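Local coordinates for protein phycocyanobilin lyase subunit beta (Nostoc sp. PCC 7120, PDB 5N3U) that associates with CpcE to form a lyase, probably required for attaching the bilin chromophore to the phycocyanin alpha chain, the product of cpcA, at residues G77-S82 with P108-A113; R93-L98 with K116-L121. All blocks are in the same frame, centred on the assembly; numbering follows the deposited sequence.

Contact 1. Residues G77-S82 with P108-A113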
loop_
_atom_site.group_PDB
_atom_site.type_symbol
_atom_site.label_atom_id
_atom_site.label_comp_id
_atom_site.label_asym_id
_atom_site.label_seq_id
_atom_site.Cartn_x
_atom_site.Cartn_y
_atom_site.Cartn_z
ATOM N N GLY B 77 1.739 -8.398 0.647
ATOM C CA GLY B 77 2.555 -9.368 1.453
ATOM C C GLY B 77 2.512 -10.700 0.753
ATOM O O GLY B 77 3.566 -11.345 0.503
ATOM N N ALA B 78 1.308 -11.076 0.368
ATOM C CA ALA B 78 1.124 -12.380 -0.347
ATOM C C ALA B 78 1.733 -12.384 -1.705
ATOM O O ALA B 78 2.385 -13.338 -2.130
ATOM C CB ALA B 78 -0.339 -12.651 -0.462
ATOM N N ARG B 79 1.582 -11.251 -2.406
ATOM C CA ARG B 79 2.056 -11.117 -3.759
ATOM C C ARG B 79 3.561 -11.264 -3.854
ATOM O O ARG B 79 4.074 -11.840 -4.828
ATOM C CB ARG B 79 1.531 -9.784 -4.331
ATOM C CG ARG B 79 1.854 -9.569 -5.758
ATOM C CD ARG B 79 0.937 -8.494 -6.403
ATOM N NE ARG B 79 1.202 -7.141 -5.918
ATOM C CZ ARG B 79 0.471 -6.441 -5.021
ATOM N NH1 ARG B 79 0.861 -5.226 -4.702
ATOM N NH2 ARG B 79 -0.615 -6.963 -4.400
ATOM N N ALA B 80 4.279 -10.777 -2.848
ATOM C CA ALA B 80 5.673 -10.815 -2.833
ATOM C C ALA B 80 6.133 -12.286 -2.804
ATOM O O ALA B 80 7.110 -12.619 -3.397
ATOM C CB ALA B 80 6.188 -10.116 -1.603
ATOM N N TYR B 81 5.415 -13.127 -2.076
ATOM C CA TYR B 81 5.703 -14.560 -2.011
ATOM C C TYR B 81 5.437 -15.219 -3.322
ATOM O O TYR B 81 6.240 -16.067 -3.744
ATOM C CB TYR B 81 4.892 -15.281 -0.908
ATOM C CG TYR B 81 5.440 -15.012 0.459
ATOM C CD1 TYR B 81 6.662 -15.576 0.850
ATOM C CD2 TYR B 81 4.742 -14.231 1.386
ATOM C CE1 TYR B 81 7.186 -15.343 2.128
ATOM C CE2 TYR B 81 5.244 -13.983 2.681
ATOM C CZ TYR B 81 6.488 -14.530 3.025
ATOM O OH TYR B 81 6.990 -14.338 4.310
ATOM N N SER B 82 4.363 -14.871 -4.016
ATOM C CA SER B 82 4.132 -15.422 -5.353
ATOM C C SER B 82 5.296 -15.110 -6.271
ATOM O O SER B 82 5.811 -15.966 -6.971
ATOM C CB SER B 82 2.860 -14.929 -5.978
ATOM O OG SER B 82 1.747 -15.432 -5.305
ATOM N N PRO B 108 7.590 -2.299 -2.490
ATOM C CA PRO B 108 8.986 -2.593 -2.656
ATOM C C PRO B 108 9.380 -4.041 -2.510
ATOM O O PRO B 108 10.203 -4.493 -3.291
ATOM C CB PRO B 108 9.675 -1.793 -1.569
ATOM C CG PRO B 108 8.798 -0.631 -1.323
ATOM C CD PRO B 108 7.361 -1.185 -1.568
ATOM N N SER B 109 8.784 -4.771 -1.577
ATOM C CA SER B 109 9.099 -6.149 -1.395
ATOM C C SER B 109 8.759 -6.906 -2.688
ATOM O O SER B 109 9.500 -7.854 -3.090
ATOM C CB SER B 109 8.251 -6.778 -0.223
ATOM O OG SER B 109 6.855 -6.484 -0.344
ATOM N N VAL B 110 7.673 -6.500 -3.359
ATOM C CA VAL B 110 7.279 -7.181 -4.607
ATOM C C VAL B 110 8.257 -6.869 -5.710
ATOM O O VAL B 110 8.685 -7.764 -6.442
ATOM C CB VAL B 110 5.876 -6.781 -5.014
ATOM C CG1 VAL B 110 5.563 -7.251 -6.454
ATOM C CG2 VAL B 110 4.890 -7.344 -4.059
ATOM N N ARG B 111 8.556 -5.598 -5.905
ATOM C CA ARG B 111 9.454 -5.160 -6.939
ATOM C C ARG B 111 10.868 -5.767 -6.823
ATOM O O ARG B 111 11.483 -6.101 -7.852
ATOM C CB ARG B 111 9.532 -3.621 -6.927
ATOM C CG ARG B 111 8.188 -2.913 -7.121
ATOM C CD ARG B 111 8.279 -1.393 -7.178
ATOM N NE ARG B 111 8.920 -1.058 -8.437
ATOM C CZ ARG B 111 9.505 0.091 -8.702
ATOM N NH1 ARG B 111 9.517 1.099 -7.822
ATOM N NH2 ARG B 111 10.069 0.227 -9.872
ATOM N N ARG B 112 11.423 -5.838 -5.597
ATOM C CA ARG B 112 12.749 -6.321 -5.420
ATOM C C ARG B 112 12.823 -7.774 -5.783
ATOM O O ARG B 112 13.827 -8.213 -6.381
ATOM C CB ARG B 112 13.279 -6.123 -4.001
ATOM C CG ARG B 112 13.441 -4.625 -3.619
ATOM C CD ARG B 112 14.063 -4.414 -2.268
ATOM N NE ARG B 112 13.268 -5.032 -1.219
ATOM C CZ ARG B 112 12.607 -4.363 -0.244
ATOM N NH1 ARG B 112 12.662 -3.038 -0.135
ATOM N NH2 ARG B 112 11.886 -5.037 0.593
ATOM N N ALA B 113 11.808 -8.532 -5.393
ATOM C CA ALA B 113 11.740 -9.975 -5.690
ATOM C C ALA B 113 11.701 -10.214 -7.192
ATOM O O ALA B 113 12.301 -11.137 -7.684
ATOM C CB ALA B 113 10.532 -10.655 -4.995
#

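Contact 2. Residues R93-L98 with K116-L121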
loop_
_atom_site.group_PDB
_atom_site.type_symbol
_atom_site.label_atom_id
_atom_site.label_comp_id
_atom_site.label_asym_id
_atom_site.label_seq_id
_atom_site.Cartn_x
_atom_site.Cartn_y
_atom_site.Cartn_z
ATOM N N ARG B 93 8.411 -18.639 -18.493
ATOM C CA ARG B 93 7.042 -18.227 -18.756
ATOM C C ARG B 93 6.554 -17.134 -17.785
ATOM O O ARG B 93 5.618 -16.471 -18.074
ATOM C CB ARG B 93 6.083 -19.370 -18.706
ATOM C CG ARG B 93 6.270 -20.420 -19.839
ATOM C CD ARG B 93 5.280 -21.532 -19.603
ATOM N NE ARG B 93 5.692 -22.365 -18.484
ATOM C CZ ARG B 93 4.947 -23.335 -17.952
ATOM N NH1 ARG B 93 3.794 -23.655 -18.470
ATOM N NH2 ARG B 93 5.392 -24.008 -16.903
ATOM N N ALA B 94 7.260 -16.937 -16.697
ATOM C CA ALA B 94 6.944 -15.897 -15.707
ATOM C C ALA B 94 7.482 -14.530 -16.092
ATOM O O ALA B 94 7.294 -13.582 -15.352
ATOM C CB ALA B 94 7.546 -16.338 -14.370
ATOM N N LEU B 95 8.165 -14.407 -17.225
ATOM C CA LEU B 95 8.741 -13.113 -17.614
ATOM C C LEU B 95 7.742 -11.908 -17.510
ATOM O O LEU B 95 8.005 -10.869 -16.854
ATOM C CB LEU B 95 9.257 -13.229 -19.020
ATOM C CG LEU B 95 9.808 -11.930 -19.593
ATOM C CD1 LEU B 95 11.085 -11.516 -18.919
ATOM C CD2 LEU B 95 10.007 -11.960 -21.115
ATOM N N ASP B 96 6.609 -12.024 -18.177
ATOM C CA ASP B 96 5.685 -10.843 -18.243
ATOM C C ASP B 96 5.112 -10.470 -16.877
ATOM O O ASP B 96 5.004 -9.320 -16.585
ATOM C CB ASP B 96 4.554 -11.108 -19.236
ATOM C CG ASP B 96 5.068 -11.216 -20.723
ATOM O OD1 ASP B 96 6.154 -10.643 -21.142
ATOM O OD2 ASP B 96 4.362 -11.868 -21.506
ATOM N N VAL B 97 4.773 -11.460 -16.043
ATOM C CA VAL B 97 4.398 -11.152 -14.677
ATOM C C VAL B 97 5.512 -10.453 -13.923
ATOM O O VAL B 97 5.273 -9.510 -13.159
ATOM C CB VAL B 97 3.888 -12.397 -13.907
ATOM C CG1 VAL B 97 3.888 -12.275 -12.396
ATOM C CG2 VAL B 97 2.474 -12.682 -14.388
ATOM N N LEU B 98 6.729 -10.942 -14.024
ATOM C CA LEU B 98 7.809 -10.331 -13.338
ATOM C C LEU B 98 8.112 -8.927 -13.803
ATOM O O LEU B 98 8.437 -8.033 -13.023
ATOM C CB LEU B 98 9.072 -11.172 -13.422
ATOM C CG LEU B 98 9.337 -12.205 -12.382
ATOM C CD1 LEU B 98 8.145 -12.926 -11.882
ATOM C CD2 LEU B 98 10.448 -13.147 -12.844
ATOM N N LYS B 116 15.310 -9.261 -8.910
ATOM C CA LYS B 116 16.200 -10.413 -8.807
ATOM C C LYS B 116 15.826 -11.514 -9.753
ATOM O O LYS B 116 16.688 -12.050 -10.457
ATOM C CB LYS B 116 16.265 -10.938 -7.400
ATOM C CG LYS B 116 17.312 -12.042 -7.187
ATOM C CD LYS B 116 17.370 -12.483 -5.728
ATOM C CE LYS B 116 18.464 -13.497 -5.489
ATOM N NZ LYS B 116 18.193 -14.145 -4.172
ATOM N N GLY B 117 14.560 -11.891 -9.765
ATOM C CA GLY B 117 14.089 -12.924 -10.613
ATOM C C GLY B 117 14.313 -12.711 -12.112
ATOM O O GLY B 117 14.667 -13.636 -12.827
ATOM N N LEU B 118 14.154 -11.483 -12.546
ATOM C CA LEU B 118 14.265 -11.163 -13.958
ATOM C C LEU B 118 15.651 -11.578 -14.529
ATOM O O LEU B 118 15.771 -11.790 -15.746
ATOM C CB LEU B 118 14.045 -9.715 -14.184
ATOM C CG LEU B 118 12.571 -9.374 -14.284
ATOM C CD1 LEU B 118 12.390 -7.903 -14.278
ATOM C CD2 LEU B 118 11.949 -10.019 -15.548
ATOM N N GLY B 119 16.704 -11.611 -13.706
ATOM C CA GLY B 119 18.030 -11.924 -14.271
ATOM C C GLY B 119 18.372 -13.376 -14.228
ATOM O O GLY B 119 19.473 -13.759 -14.580
ATOM N N ASN B 120 17.474 -14.221 -13.761
ATOM C CA ASN B 120 17.795 -15.587 -13.465
ATOM C C ASN B 120 16.829 -16.630 -14.006
ATOM O O ASN B 120 16.921 -17.773 -13.684
ATOM C CB ASN B 120 17.947 -15.667 -11.911
ATOM C CG ASN B 120 19.131 -14.803 -11.429
ATOM O OD1 ASN B 120 19.052 -13.663 -10.828
ATOM N ND2 ASN B 120 20.232 -15.257 -11.817
ATOM N N LEU B 121 15.906 -16.274 -14.887
ATOM C CA LEU B 121 15.017 -17.263 -15.436
ATOM C C LEU B 121 15.781 -18.208 -16.461
ATOM O O LEU B 121 16.797 -17.852 -17.047
ATOM C CB LEU B 121 13.861 -16.565 -16.170
ATOM C CG LEU B 121 13.043 -15.600 -15.300
ATOM C CD1 LEU B 121 11.841 -15.086 -16.105
ATOM C CD2 LEU B 121 12.548 -16.311 -14.083
#

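Contact 1. Residues G77-S82 with P108-A113
Arg79 NH2 is held by the carbonyl O of Asp72 and, in a salt bridge, by Glu8 OE1 of a neighbouring alpha subunit, while the shaft of the same arginine crosses Val110 aslant. Asp105 takes NE in a salt bridge. With CG anti to the backbone N (chi1 -175°), Arg79 CG lies 4.1 Å from Val110 CG2, and the bend at chi3 keeps Arg79 NE near the same methyl. That one methyl carries most of the contact. It stands anti to its own carbonyl carbon and presses on the backbone of the other helix, 3.7 Å from Ala80 N, and on Ala80 CB at 3.9 Å. A small alanine suits this spot, because the axes of 77-82 and 108-113 come within 8.3 Å and run almost parallel, at 7°. Ser109 OG also approaches Ala80 CB, at 3.9 Å, and the methyl of Ala113 meets the carbonyl O of Ala80. Such parallel helices, with helix 95-104 running back between them in the chain, are consistent with HEAT-repeat stacking. The contact thus rests on van der Waals packing, methyls against backbone and polar atoms as well as carbon, and Arg79 also takes part in the subunit boundary, where Arg112 and Ala113 lie too.

Contact 2. Residues R93-L98 with K116-L121
Ala94 meets Leu121 through its backbone, Ala94 C lying 4.4 Å from Leu121 CD1; the small alanine side chain suits its place by packing on Leu86 of helix 76-89 and Leu68 of helix 64-69. At Leu95 the helix begins, and the same methyl of Leu121 rests over its start, 3.9 Å from Leu95 N. The Leu95 side chain, with CG anti to the backbone N (chi1 176°), extends to Leu118 and crosses it at about a right angle, Leu95 CD1 meeting Leu118 CD2 at 3.8 Å. Leu98, about one turn on, starts off toward the other segment. Its CB touches the same Leu118 CD2, also at 3.8 Å, while Leu98 CD2 meets Leu121 CD2 tip to tip at 4.0 Å. Leu98 CD2 further lies 4.0 Å from the carbonyl C of Gly117; glycine suits that place, since a beta carbon there would fall only 3.3 Å from this methyl. Replacing Leu118 by an alanine would probably open a gap between Leu95 and Leu98, leaving the Leu95 CD1 methyl without its mate. The leucines form a buried apolar seam, consistent with the helix packing of HEAT repeats. On its flanks, helix 130-145 packs on Leu95 and Leu118 through Ala138, and helix 76-89 meets Leu98 through Ile83.

The centres of contacts 1 and 2 lie 13 Å apart, and both draw on helix 108-118: its first turns serve contact 1, while residues 116-121 serve contact 2. Along the chain the segments alternate, 77-82, 93-98, 108-113, 116-121, so three successive helices, 76-89, 95-104 and 108-118, are packed together within the HEAT-repeat range. Ile83 of helix 76-89 touches Val110 and Ala113 as well as Leu98, joining the two zones of packing. Arg79, and Asp96 on segment 93-98, form salt bridges with alpha subunits, so the helical scaffold also carries part of the surface on which CpcE and CpcF associate.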